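Local coordinates for protein putative endo-1,4-beta-xylanase (PDB 5MSX) that probably hydrolyses arabinofuranosyl linkages in plant pectin as a GH43 glycoside hydrolase, and carries a calcium-binding F5/8 type C domain, at residues T109-M114 / P150-A155; K127-G131 / S142-Q146; V397-H403 / G449-I453; Y441-K445 / E455-Y459. All blocks are in the same frame, centred on the assembly; numbering follows the deposited sequence.

Contact 1: residues T109-M114 / P150-A155; sequences TINGYM and PGGIDA
M114 lies along the backbone of G152 and I153, where a type I' β-hairpin of the GH43 five-bladed β-propeller meets the loop entering strand 156-159. Its SD is 3.8 Å from I153 C and also touches A155 CB. The chain bends at chi3 (-56°), which brings CE beside the G152 carbonyl. Y113 meets the start of the loop: P150 O sits at the edge of its ring, near the plane, 3.6 Å from Y113 CD2. Y113 CE2 lies 3.7 Å from G151 CA. T109 CG2 touches I153 CG2 at 3.8 Å.

Waters bridge the two backbones. One accepts from G152 N and donates to G112 O. Another accepts from M114 N and lies within reach of both P150 O and G152 O. The hairpin is closed by its own backbone bonds, I110 N to Y113 O and Y113 N to I110 O. T109 is also tied by backbone hydrogen bonding to W92 of strand 91-92.

The loop holds D154, which is predicted to tune E200, the predicted proton donor. The CB of D154 points away from the hairpin, and D154 OD2 accepts from G201 N. The D154 backbone is held from the hairpin side: D154 N donates to T109 OG1 over a long 3.3 Å, at 161°. The same OG1 donates to a water 2.6 Å away, and that water also accepts from A155 N.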
loop_
_atom_site.group_PDB
_atom_site.type_symbol
_atom_site.label_atom_id
_atom_site.label_comp_id
_atom_site.label_asym_id
_atom_site.label_seq_id
_atom_site.Cartn_x
_atom_site.Cartn_y
_atom_site.Cartn_z
ATOM N N THR C 109 2.036 -1.429 22.279
ATOM C CA THR C 109 2.763 -2.466 23.004
ATOM C C THR C 109 1.762 -3.223 23.867
ATOM O O THR C 109 1.232 -2.680 24.829
ATOM C CB THR C 109 3.905 -1.866 23.799
ATOM O OG1 THR C 109 4.800 -1.246 22.877
ATOM C CG2 THR C 109 4.671 -2.919 24.612
ATOM N N ILE C 110 1.468 -4.465 23.468
ATOM C CA ILE C 110 0.351 -5.225 24.056
ATOM C C ILE C 110 0.937 -6.413 24.800
ATOM O O ILE C 110 1.693 -7.211 24.232
ATOM C CB ILE C 110 -0.704 -5.613 23.001
ATOM C CG1 ILE C 110 -1.118 -4.369 22.196
ATOM C CG2 ILE C 110 -1.937 -6.225 23.661
ATOM C CD1 ILE C 110 -2.323 -4.524 21.272
ATOM N N ASN C 111 0.644 -6.459 26.102
ATOM C CA ASN C 111 1.259 -7.412 27.044
ATOM C C ASN C 111 2.760 -7.479 26.889
ATOM O O ASN C 111 3.329 -8.554 26.828
ATOM C CB ASN C 111 0.601 -8.795 26.914
ATOM C CG ASN C 111 -0.890 -8.728 27.151
ATOM O OD1 ASN C 111 -1.354 -8.054 28.067
ATOM N ND2 ASN C 111 -1.653 -9.390 26.315
ATOM N N GLY C 112 3.397 -6.305 26.804
ATOM C CA GLY C 112 4.859 -6.201 26.665
ATOM C C GLY C 112 5.478 -6.238 25.269
ATOM O O GLY C 112 6.707 -6.126 25.128
ATOM N N TYR C 113 4.667 -6.388 24.225
ATOM C CA TYR C 113 5.217 -6.634 22.878
ATOM C C TYR C 113 4.519 -5.798 21.818
ATOM O O TYR C 113 3.322 -5.581 21.888
ATOM C CB TYR C 113 5.150 -8.139 22.516
ATOM C CG TYR C 113 6.084 -8.982 23.341
ATOM C CD1 TYR C 113 5.705 -9.467 24.578
ATOM C CD2 TYR C 113 7.357 -9.280 22.889
ATOM C CE1 TYR C 113 6.576 -10.240 25.339
ATOM C CE2 TYR C 113 8.223 -10.052 23.634
ATOM C CZ TYR C 113 7.823 -10.519 24.858
ATOM O OH TYR C 113 8.702 -11.254 25.599
ATOM N N MET C 114 5.291 -5.339 20.835
ATOM C CA MET C 114 4.748 -4.494 19.780
ATOM C C MET C 114 4.005 -5.328 18.734
ATOM O O MET C 114 4.522 -6.371 18.332
ATOM C CB MET C 114 5.871 -3.714 19.124
ATOM C CG MET C 114 6.518 -2.723 20.097
ATOM S SD MET C 114 7.903 -1.856 19.377
ATOM C CE MET C 114 8.988 -3.196 18.852
ATOM N N PRO C 150 11.343 -11.455 19.892
ATOM C CA PRO C 150 10.758 -10.266 19.310
ATOM C C PRO C 150 10.510 -9.122 20.338
ATOM O O PRO C 150 9.567 -8.333 20.173
ATOM C CB PRO C 150 9.415 -10.804 18.792
ATOM C CG PRO C 150 9.000 -11.800 19.827
ATOM C CD PRO C 150 10.278 -12.336 20.424
ATOM N N GLY C 151 11.346 -9.049 21.376
ATOM C CA GLY C 151 11.156 -8.106 22.463
ATOM C C GLY C 151 11.500 -6.689 22.027
ATOM O O GLY C 151 12.391 -6.475 21.231
ATOM N N GLY C 152 10.783 -5.730 22.593
ATOM C CA GLY C 152 11.003 -4.299 22.330
ATOM C C GLY C 152 9.695 -3.581 22.577
ATOM O O GLY C 152 8.637 -4.180 22.472
ATOM N N ILE C 153 9.769 -2.303 22.931
ATOM C CA ILE C 153 8.578 -1.527 23.244
ATOM C C ILE C 153 8.631 -0.114 22.638
ATOM O O ILE C 153 9.679 0.337 22.180
ATOM C CB ILE C 153 8.433 -1.356 24.778
ATOM C CG1 ILE C 153 9.620 -0.551 25.331
ATOM C CG2 ILE C 153 8.349 -2.723 25.466
ATOM C CD1 ILE C 153 9.503 -0.237 26.798
ATOM N N ASP C 154 7.495 0.587 22.728
ATOM C CA ASP C 154 7.414 2.025 22.457
ATOM C C ASP C 154 7.676 2.366 20.997
ATOM O O ASP C 154 8.605 3.115 20.710
ATOM C CB ASP C 154 8.401 2.822 23.350
ATOM C CG ASP C 154 8.076 2.729 24.833
ATOM O OD1 ASP C 154 7.055 2.112 25.187
ATOM O OD2 ASP C 154 8.819 3.369 25.637
ATOM N N ALA C 155 6.865 1.826 20.085
ATOM C CA ALA C 155 7.072 2.081 18.644
ATOM C C ALA C 155 6.751 3.529 18.274
ATOM O O ALA C 155 5.803 4.116 18.784
ATOM C CB ALA C 155 6.244 1.164 17.781
HETATM O O HOH W 1 4.393 0.650 21.108
HETATM O O HOH W 2 9.104 -6.474 24.715
HETATM O O HOH W 3 8.115 -6.196 20.878
HETATM O O HOH W 4 7.124 -7.009 18.172
#

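Contact 2: residues K127-G131 / S142-Q146; sequences KLARG and STLLQ. With EDO (1,2-ethanediol), chain Q; EDO (1,2-ethanediol), chain Y.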
loop_
_atom_site.group_PDB
_atom_site.type_symbol
_atom_site.label_atom_id
_atom_site.label_comp_id
_atom_site.label_asym_id
_atom_site.label_seq_id
_atom_site.Cartn_x
_atom_site.Cartn_y
_atom_site.Cartn_z
ATOM N N LYS C 127 -7.723 -3.783 14.003
ATOM C CA LYS C 127 -7.489 -5.221 14.131
ATOM C C LYS C 127 -6.036 -5.497 13.934
ATOM O O LYS C 127 -5.360 -4.736 13.249
ATOM C CB LYS C 127 -8.228 -6.006 13.037
ATOM C CG LYS C 127 -9.731 -5.981 13.099
ATOM C CD LYS C 127 -10.304 -6.912 12.035
ATOM C CE LYS C 127 -11.575 -6.337 11.434
ATOM N NZ LYS C 127 -12.633 -6.093 12.464
ATOM N N LEU C 128 -5.539 -6.598 14.471
ATOM C CA LEU C 128 -4.179 -7.019 14.121
ATOM C C LEU C 128 -4.066 -7.114 12.588
ATOM O O LEU C 128 -4.996 -7.566 11.917
ATOM C CB LEU C 128 -3.812 -8.339 14.769
ATOM C CG LEU C 128 -3.484 -8.305 16.260
ATOM C CD1 LEU C 128 -3.082 -9.685 16.734
ATOM C CD2 LEU C 128 -2.361 -7.315 16.532
ATOM N N ALA C 129 -2.954 -6.610 12.058
ATOM C CA ALA C 129 -2.736 -6.506 10.616
ATOM C C ALA C 129 -2.239 -7.816 10.012
ATOM O O ALA C 129 -2.440 -8.056 8.827
ATOM C CB ALA C 129 -1.761 -5.389 10.319
ATOM N N ARG C 130 -1.571 -8.620 10.840
ATOM C CA ARG C 130 -1.103 -9.958 10.515
ATOM C C ARG C 130 -1.757 -10.967 11.446
ATOM O O ARG C 130 -2.024 -10.647 12.604
ATOM C CB ARG C 130 0.404 -10.070 10.751
ATOM C CG ARG C 130 1.221 -9.395 9.694
ATOM C CD ARG C 130 2.600 -10.006 9.540
ATOM N NE ARG C 130 3.611 -9.104 10.053
ATOM C CZ ARG C 130 4.116 -9.120 11.276
ATOM N NH1 ARG C 130 3.728 -10.023 12.177
ATOM N NH2 ARG C 130 5.034 -8.217 11.596
ATOM N N GLY C 131 -1.998 -12.182 10.937
ATOM C CA GLY C 131 -2.417 -13.323 11.769
ATOM C C GLY C 131 -3.858 -13.192 12.190
ATOM O O GLY C 131 -4.572 -12.312 11.696
ATOM N N SER C 142 1.723 -12.764 15.444
ATOM C CA SER C 142 1.417 -11.414 14.981
ATOM C C SER C 142 2.291 -10.223 15.432
ATOM O O SER C 142 1.979 -9.078 15.062
ATOM C CB SER C 142 0.001 -11.073 15.414
ATOM O OG SER C 142 -0.925 -11.940 14.819
ATOM N N THR C 143 3.345 -10.450 16.213
ATOM C CA THR C 143 4.197 -9.353 16.660
ATOM C C THR C 143 4.869 -8.619 15.483
ATOM O O THR C 143 5.151 -9.221 14.428
ATOM C CB THR C 143 5.327 -9.826 17.589
ATOM O OG1 THR C 143 6.029 -10.893 16.958
ATOM C CG2 THR C 143 4.802 -10.270 18.959
ATOM N N LEU C 144 5.154 -7.332 15.698
ATOM C CA LEU C 144 5.841 -6.497 14.727
ATOM C C LEU C 144 7.236 -7.014 14.442
ATOM O O LEU C 144 7.638 -7.111 13.279
ATOM C CB LEU C 144 5.912 -5.045 15.220
ATOM C CG LEU C 144 6.528 -4.018 14.258
ATOM C CD1 LEU C 144 5.650 -3.851 13.024
ATOM C CD2 LEU C 144 6.762 -2.675 14.959
ATOM N N LEU C 145 8.005 -7.316 15.475
ATOM C CA LEU C 145 9.315 -7.915 15.238
ATOM C C LEU C 145 9.125 -9.424 15.032
ATOM O O LEU C 145 8.156 -9.999 15.501
ATOM C CB LEU C 145 10.262 -7.639 16.382
ATOM C CG LEU C 145 10.532 -6.161 16.687
ATOM C CD1 LEU C 145 11.430 -6.034 17.907
ATOM C CD2 LEU C 145 11.158 -5.480 15.480
ATOM N N GLN C 146 10.043 -10.042 14.304
ATOM C CA GLN C 146 9.938 -11.457 13.924
ATOM C C GLN C 146 11.227 -12.237 14.158
ATOM O O GLN C 146 11.337 -13.369 13.733
ATOM C CB GLN C 146 9.485 -11.551 12.448
ATOM C CG GLN C 146 8.008 -11.225 12.228
ATOM C CD GLN C 146 7.088 -12.253 12.875
ATOM O OE1 GLN C 146 7.437 -13.432 12.958
ATOM N NE2 GLN C 146 5.921 -11.814 13.352
HETATM C C1 EDO Q . -0.593 -13.620 8.054
HETATM O O1 EDO Q . -1.606 -12.604 7.964
HETATM C C2 EDO Q . -1.243 -14.999 7.964
HETATM O O2 EDO Q . -2.153 -15.265 9.045
HETATM C C1 EDO Y . 13.067 -7.633 11.075
HETATM O O1 EDO Y . 13.612 -7.353 12.368
HETATM C C2 EDO Y . 11.783 -8.470 11.151
HETATM O O2 EDO Y . 11.334 -8.596 12.509
#
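This contact closes the loop that follows strand 127-128 in the GH43 β-propeller, through an arginine that grips a backbone carbonyl end-on. R130 and T143 form the grip. R130 NH1 reaches T143 O at 2.8 Å and R130 NH2 reaches the same atom at 3.0 Å. The oxygen lies within 3° of the guanidinium plane, but NH1 stands well above the plane of the T143 carbonyl. A weak, bent bond of 3.3 Å runs from R130 NH2 to L144 O. The R130 chain bends at chi3 (-109°), which turns the guanidinium edge to the loop.

T143 O takes a third donor, Q146 NE2, at 2.9 Å. The Q146 amide stands nearly perpendicular to the guanidinium. Its NE2 is close to R130 NH1, but both are donors and do not bond each other. Q146 NE2 also donates to P141 O.

At the other end, S142 OG donates to R130 O at 2.8 Å. S142 CB packs on L128 CD1 at 3.6 Å. L144 N is bonded to the backbone of M114. R130 and Q146 pack on G268 of the second subunit, and A129 O accepts from K208 NZ of that subunit.

R130 NH2 also bonds I182 O. Backbone carbonyls thus solvate the buried guanidinium through their partial negative charge. Three donors on T143 O would polarise that carbonyl and probably fix the turn of the loop.

Contact 3: residues V397-H403 / G449-I453; sequences VRPTAGH and GVPGI. With EDO (1,2-ethanediol), chain B.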
loop_
_atom_site.group_PDB
_atom_site.type_symbol
_atom_site.label_atom_id
_atom_site.label_comp_id
_atom_site.label_asym_id
_atom_site.label_seq_id
_atom_site.Cartn_x
_atom_site.Cartn_y
_atom_site.Cartn_z
ATOM N N VAL C 397 -13.657 10.221 37.472
ATOM C CA VAL C 397 -12.362 9.585 37.697
ATOM C C VAL C 397 -12.422 8.099 37.285
ATOM O O VAL C 397 -13.428 7.418 37.529
ATOM C CB VAL C 397 -11.950 9.723 39.192
ATOM C CG1 VAL C 397 -10.719 8.890 39.491
ATOM C CG2 VAL C 397 -11.719 11.179 39.537
ATOM N N ARG C 398 -11.331 7.597 36.704
ATOM C CA ARG C 398 -11.282 6.268 36.072
ATOM C C ARG C 398 -12.455 6.025 35.081
ATOM O O ARG C 398 -13.150 4.999 35.153
ATOM C CB ARG C 398 -11.168 5.129 37.091
ATOM C CG ARG C 398 -10.696 3.826 36.445
ATOM C CD ARG C 398 -10.691 2.680 37.431
ATOM N NE ARG C 398 -9.577 2.788 38.371
ATOM C CZ ARG C 398 -9.367 1.979 39.412
ATOM N NH1 ARG C 398 -10.201 0.984 39.681
ATOM N NH2 ARG C 398 -8.311 2.165 40.187
ATOM N N PRO C 399 -12.624 6.941 34.108
ATOM C CA PRO C 399 -13.749 6.956 33.168
ATOM C C PRO C 399 -13.825 5.689 32.282
ATOM O O PRO C 399 -14.931 5.263 31.832
ATOM C CB PRO C 399 -13.464 8.209 32.339
ATOM C CG PRO C 399 -11.995 8.308 32.323
ATOM C CD PRO C 399 -11.619 7.953 33.733
ATOM N N THR C 400 -12.670 5.081 32.029
ATOM C CA THR C 400 -12.625 3.931 31.149
ATOM C C THR C 400 -13.193 2.667 31.802
ATOM O O THR C 400 -13.401 1.688 31.092
ATOM C CB THR C 400 -11.217 3.627 30.636
ATOM O OG1 THR C 400 -10.351 3.286 31.730
ATOM C CG2 THR C 400 -10.653 4.826 29.839
ATOM N N ALA C 401 -13.405 2.664 33.126
ATOM C CA ALA C 401 -14.063 1.518 33.797
ATOM C C ALA C 401 -15.578 1.650 33.852
ATOM O O ALA C 401 -16.263 0.709 34.282
ATOM C CB ALA C 401 -13.495 1.301 35.182
ATOM N N GLY C 402 -16.103 2.797 33.413
ATOM C CA GLY C 402 -17.536 3.000 33.259
ATOM C C GLY C 402 -18.177 3.478 34.551
ATOM O O GLY C 402 -17.702 3.151 35.640
ATOM N N HIS C 403 -19.229 4.278 34.423
ATOM C CA HIS C 403 -19.999 4.751 35.570
ATOM C C HIS C 403 -21.503 4.614 35.359
ATOM O O HIS C 403 -21.996 4.746 34.233
ATOM C CB HIS C 403 -19.693 6.217 35.870
ATOM C CG HIS C 403 -18.367 6.419 36.512
ATOM N ND1 HIS C 403 -17.190 6.299 35.815
ATOM C CD2 HIS C 403 -18.023 6.710 37.787
ATOM C CE1 HIS C 403 -16.177 6.508 36.629
ATOM N NE2 HIS C 403 -16.652 6.759 37.832
ATOM N N GLY C 449 -18.874 2.451 39.513
ATOM C CA GLY C 449 -17.647 3.131 39.093
ATOM C C GLY C 449 -16.983 3.890 40.232
ATOM O O GLY C 449 -17.557 4.071 41.305
ATOM N N VAL C 450 -15.761 4.350 39.991
ATOM C CA VAL C 450 -15.005 5.072 41.012
ATOM C C VAL C 450 -15.721 6.366 41.370
ATOM O O VAL C 450 -16.071 7.131 40.487
ATOM C CB VAL C 450 -13.559 5.318 40.572
ATOM C CG1 VAL C 450 -12.851 6.315 41.483
ATOM C CG2 VAL C 450 -12.840 3.992 40.529
ATOM N N PRO C 451 -15.975 6.587 42.681
ATOM C CA PRO C 451 -16.783 7.729 43.081
ATOM C C PRO C 451 -15.982 9.051 43.176
ATOM O O PRO C 451 -15.667 9.522 44.275
ATOM C CB PRO C 451 -17.353 7.275 44.441
ATOM C CG PRO C 451 -16.286 6.404 45.011
ATOM C CD PRO C 451 -15.673 5.697 43.823
ATOM N N GLY C 452 -15.668 9.641 42.017
ATOM C CA GLY C 452 -14.905 10.869 41.956
ATOM C C GLY C 452 -15.046 11.587 40.643
ATOM O O GLY C 452 -15.419 10.976 39.650
ATOM N N ILE C 453 -14.751 12.883 40.651
ATOM C CA ILE C 453 -14.936 13.752 39.508
ATOM C C ILE C 453 -13.722 14.693 39.335
ATOM O O ILE C 453 -13.385 15.489 40.256
ATOM C CB ILE C 453 -16.215 14.620 39.681
ATOM C CG1 ILE C 453 -17.468 13.744 39.868
ATOM C CG2 ILE C 453 -16.408 15.533 38.483
ATOM C CD1 ILE C 453 -18.764 14.540 39.932
HETATM C C1 EDO B . -16.256 9.217 32.908
HETATM O O1 EDO B . -16.743 10.550 32.756
HETATM C C2 EDO B . -17.289 8.083 32.961
HETATM O O2 EDO B . -16.832 6.725 33.055
HETATM O O HOH W 5 -15.041 3.691 37.156
#
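The flat ring of H403 has a glycine over one face and hydrogen-bond partners at its edge. G449 CA lies 4.1 Å from the H403 ring centroid, 21° off the normal, a CH-pi contact. At the edge, H403 NE2 donates to V450 O at 2.7 Å, with the oxygen close to the ring plane. H403 ND1 is modelled as bonded to an ethanediol, probably from the crystallisation liquor, but the fit of that molecule is doubtful because it crowds P399 CB. The ring also stacks with F396.

V450 O has a second donor, G452 N at 3.0 Å, across the inverse gamma turn centred on P451. The turn presents G452 O to V397 N, a nearly straight bond of 2.9 Å. V397 CG1 is anti to its backbone N (chi1 171°) and meets V450 CG1 at 3.9 Å. The other methyl, CG2, lies against the G452-I453 peptide.

V450 CG2 packs over one face of the R398 guanidinium. R398 NH2 bonds G54 O, and R398 makes a cation-pi contact with Y55. Both partners belong to the catalytic part of the chain. One water accepts from V450 N at 3.0 Å and donates to R398 O and G402 O, bridging the two loops.

The arrangement joins loops at one end of the β-sandwich found in F5/8 type C (discoidin-like) domains. Here that end also faces the glycosidase domain.

Contact 4: residues Y441-K445 / E455-Y459; sequences YLRIK and EWNIY. With CA (calcium ion), chain T.
I444 puts its CD1 over the six-membered ring of W456, close to the centre. The methyl is 3.3 Å from the ring centroid and 13° off the normal, a tight CH-pi contact. The ring atom nearest to I444 CD1 is W456 CE2. The I444 chi2 of 147° is off a staggered value and carries CD1 over the ring. W456 CG is anti to its backbone N, and this extends the indole across to strand 441-445.

The opposite face of the indole has I458 CD1 near its rim, so the ring lies between two isoleucine methyls. L442 comes at W456 obliquely. L442 CB is 3.7 Å from W456 CZ2. L442 CD2 and I458 CD1 meet tip to tip at 4.0 Å. No hydrogen bond crosses between the segments. W456 NE1 makes a weak bond to S392 OG.

The strand axes pass 11.0 Å apart at 143°. That is the spacing of two packed layers, not of paired strands, and fits the hydrophobic core of the F5/8 type C β-sandwich. One residue before W456, E455 turns to the calcium ion, which E455 OE2 binds at 2.6 Å. F357, D360, A362, S365 and W454 complete that site. The CB of R443 points away from strand 455-458, and R443 NE makes a salt bridge with E408 OE1.

Strand 441-445 runs between strands 378-383 and 403-410, bonded to A381 and I379 on one and to S410, E408 and V406 on the other. Strand 452-458 pairs with 386-396 and 367-368.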
loop_
_atom_site.group_PDB
_atom_site.type_symbol
_atom_site.label_atom_id
_atom_site.label_comp_id
_atom_site.label_asym_id
_atom_site.label_seq_id
_atom_site.Cartn_x
_atom_site.Cartn_y
_atom_site.Cartn_z
ATOM N N TYR C 441 -30.117 23.701 42.316
ATOM C CA TYR C 441 -29.156 22.703 42.726
ATOM C C TYR C 441 -29.191 21.546 41.747
ATOM O O TYR C 441 -30.256 21.194 41.246
ATOM C CB TYR C 441 -29.491 22.158 44.120
ATOM C CG TYR C 441 -29.635 23.224 45.159
ATOM C CD1 TYR C 441 -30.831 23.925 45.303
ATOM C CD2 TYR C 441 -28.585 23.540 46.005
ATOM C CE1 TYR C 441 -30.967 24.923 46.261
ATOM C CE2 TYR C 441 -28.711 24.533 46.963
ATOM C CZ TYR C 441 -29.903 25.213 47.089
ATOM O OH TYR C 441 -30.020 26.197 48.033
ATOM N N LEU C 442 -28.022 20.954 41.494
ATOM C CA LEU C 442 -27.911 19.658 40.832
ATOM C C LEU C 442 -27.211 18.723 41.769
ATOM O O LEU C 442 -26.368 19.151 42.557
ATOM C CB LEU C 442 -27.068 19.732 39.561
ATOM C CG LEU C 442 -27.767 19.895 38.219
ATOM C CD1 LEU C 442 -28.421 21.273 38.131
ATOM C CD2 LEU C 442 -26.775 19.660 37.082
ATOM N N ARG C 443 -27.511 17.440 41.621
ATOM C CA ARG C 443 -26.886 16.423 42.401
ATOM C C ARG C 443 -26.650 15.206 41.554
ATOM O O ARG C 443 -27.537 14.777 40.814
ATOM C CB ARG C 443 -27.778 16.028 43.589
ATOM C CG ARG C 443 -27.203 14.908 44.444
ATOM C CD ARG C 443 -27.928 14.776 45.779
ATOM N NE ARG C 443 -29.171 14.009 45.662
ATOM C CZ ARG C 443 -30.153 14.000 46.567
ATOM N NH1 ARG C 443 -30.070 14.724 47.680
ATOM N NH2 ARG C 443 -31.234 13.256 46.358
ATOM N N ILE C 444 -25.474 14.621 41.727
ATOM C CA ILE C 444 -25.116 13.354 41.100
ATOM C C ILE C 444 -25.026 12.356 42.219
ATOM O O ILE C 444 -24.408 12.653 43.225
ATOM C CB ILE C 444 -23.744 13.452 40.410
ATOM C CG1 ILE C 444 -23.825 14.435 39.253
ATOM C CG2 ILE C 444 -23.250 12.085 39.927
ATOM C CD1 ILE C 444 -22.539 15.182 39.032
ATOM N N LYS C 445 -25.656 11.197 42.067
ATOM C CA LYS C 445 -25.399 10.073 42.956
ATOM C C LYS C 445 -24.721 9.009 42.122
ATOM O O LYS C 445 -25.204 8.679 41.058
ATOM C CB LYS C 445 -26.696 9.500 43.553
ATOM C CG LYS C 445 -27.526 10.477 44.377
ATOM C CD LYS C 445 -28.610 9.753 45.187
ATOM C CE LYS C 445 -29.841 9.462 44.342
ATOM N NZ LYS C 445 -30.644 8.322 44.869
ATOM N N GLU C 455 -13.788 16.950 36.536
ATOM C CA GLU C 455 -14.445 18.183 36.068
ATOM C C GLU C 455 -15.930 17.963 35.851
ATOM O O GLU C 455 -16.333 16.927 35.325
ATOM C CB GLU C 455 -13.823 18.735 34.763
ATOM C CG GLU C 455 -12.567 19.590 34.952
ATOM C CD GLU C 455 -12.788 20.736 35.943
ATOM O OE1 GLU C 455 -13.728 21.526 35.723
ATOM O OE2 GLU C 455 -12.059 20.832 36.963
ATOM N N TRP C 456 -16.731 18.949 36.249
ATOM C CA TRP C 456 -18.182 18.890 36.100
ATOM C C TRP C 456 -18.579 20.236 35.557
ATOM O O TRP C 456 -18.519 21.248 36.261
ATOM C CB TRP C 456 -18.866 18.578 37.430
ATOM C CG TRP C 456 -20.384 18.484 37.415
ATOM C CD1 TRP C 456 -21.202 18.341 36.324
ATOM C CD2 TRP C 456 -21.251 18.496 38.561
ATOM N NE1 TRP C 456 -22.523 18.298 36.721
ATOM C CE2 TRP C 456 -22.579 18.384 38.087
ATOM C CE3 TRP C 456 -21.035 18.608 39.941
ATOM C CZ2 TRP C 456 -23.687 18.360 38.950
ATOM C CZ3 TRP C 456 -22.134 18.584 40.796
ATOM C CH2 TRP C 456 -23.445 18.466 40.295
ATOM N N ASN C 457 -18.930 20.247 34.281
ATOM C CA ASN C 457 -19.251 21.495 33.578
ATOM C C ASN C 457 -20.753 21.560 33.368
ATOM O O ASN C 457 -21.375 20.580 32.932
ATOM C CB ASN C 457 -18.532 21.558 32.236
ATOM C CG ASN C 457 -17.021 21.566 32.385
ATOM O OD1 ASN C 457 -16.476 22.090 33.332
ATOM N ND2 ASN C 457 -16.354 20.969 31.444
ATOM N N ILE C 458 -21.304 22.714 33.707
ATOM C CA ILE C 458 -22.730 22.984 33.640
ATOM C C ILE C 458 -22.903 24.134 32.664
ATOM O O ILE C 458 -22.244 25.155 32.791
ATOM C CB ILE C 458 -23.263 23.356 35.034
ATOM C CG1 ILE C 458 -23.201 22.109 35.932
ATOM C CG2 ILE C 458 -24.673 23.929 34.943
ATOM C CD1 ILE C 458 -23.735 22.287 37.343
ATOM N N TYR C 459 -23.768 23.941 31.678
ATOM C CA TYR C 459 -24.030 24.946 30.661
ATOM C C TYR C 459 -25.528 25.286 30.669
ATOM O O TYR C 459 -25.898 26.372 30.254
ATOM C CB TYR C 459 -23.630 24.427 29.268
ATOM C CG TYR C 459 -22.192 23.956 29.130
ATOM C CD1 TYR C 459 -21.173 24.846 28.792
ATOM C CD2 TYR C 459 -21.854 22.610 29.320
ATOM C CE1 TYR C 459 -19.853 24.418 28.654
ATOM C CE2 TYR C 459 -20.536 22.171 29.191
ATOM C CZ TYR C 459 -19.539 23.076 28.851
ATOM O OH TYR C 459 -18.239 22.635 28.725
HETATM CA CA CA T . -10.680 19.587 38.747
#

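In the fold
Contacts 1 and 2 belong to the glycosidase propeller, and contacts 3 and 4 to the F5/8 type C domain. Contacts 1 and 4 lie on opposite sides of the chain centre, about 41 Å between centres. Contacts 1 and 2 share one sheet and touch through M114 O and L144 N. Contacts 3 and 4 share strand 452-458 and meet where I453 CD1 packs on I444 CD1. Contact 4 is apolar core. Contact 3 is buried too but mixed, polar and apolar, at a sandwich end. Contact 1 is partly buried and bridged by waters beside the predicted catalytic site. Contact 2 is mostly buried, reaches the second subunit, and relies on one arginine and neutral donors bonded to backbone carbonyls.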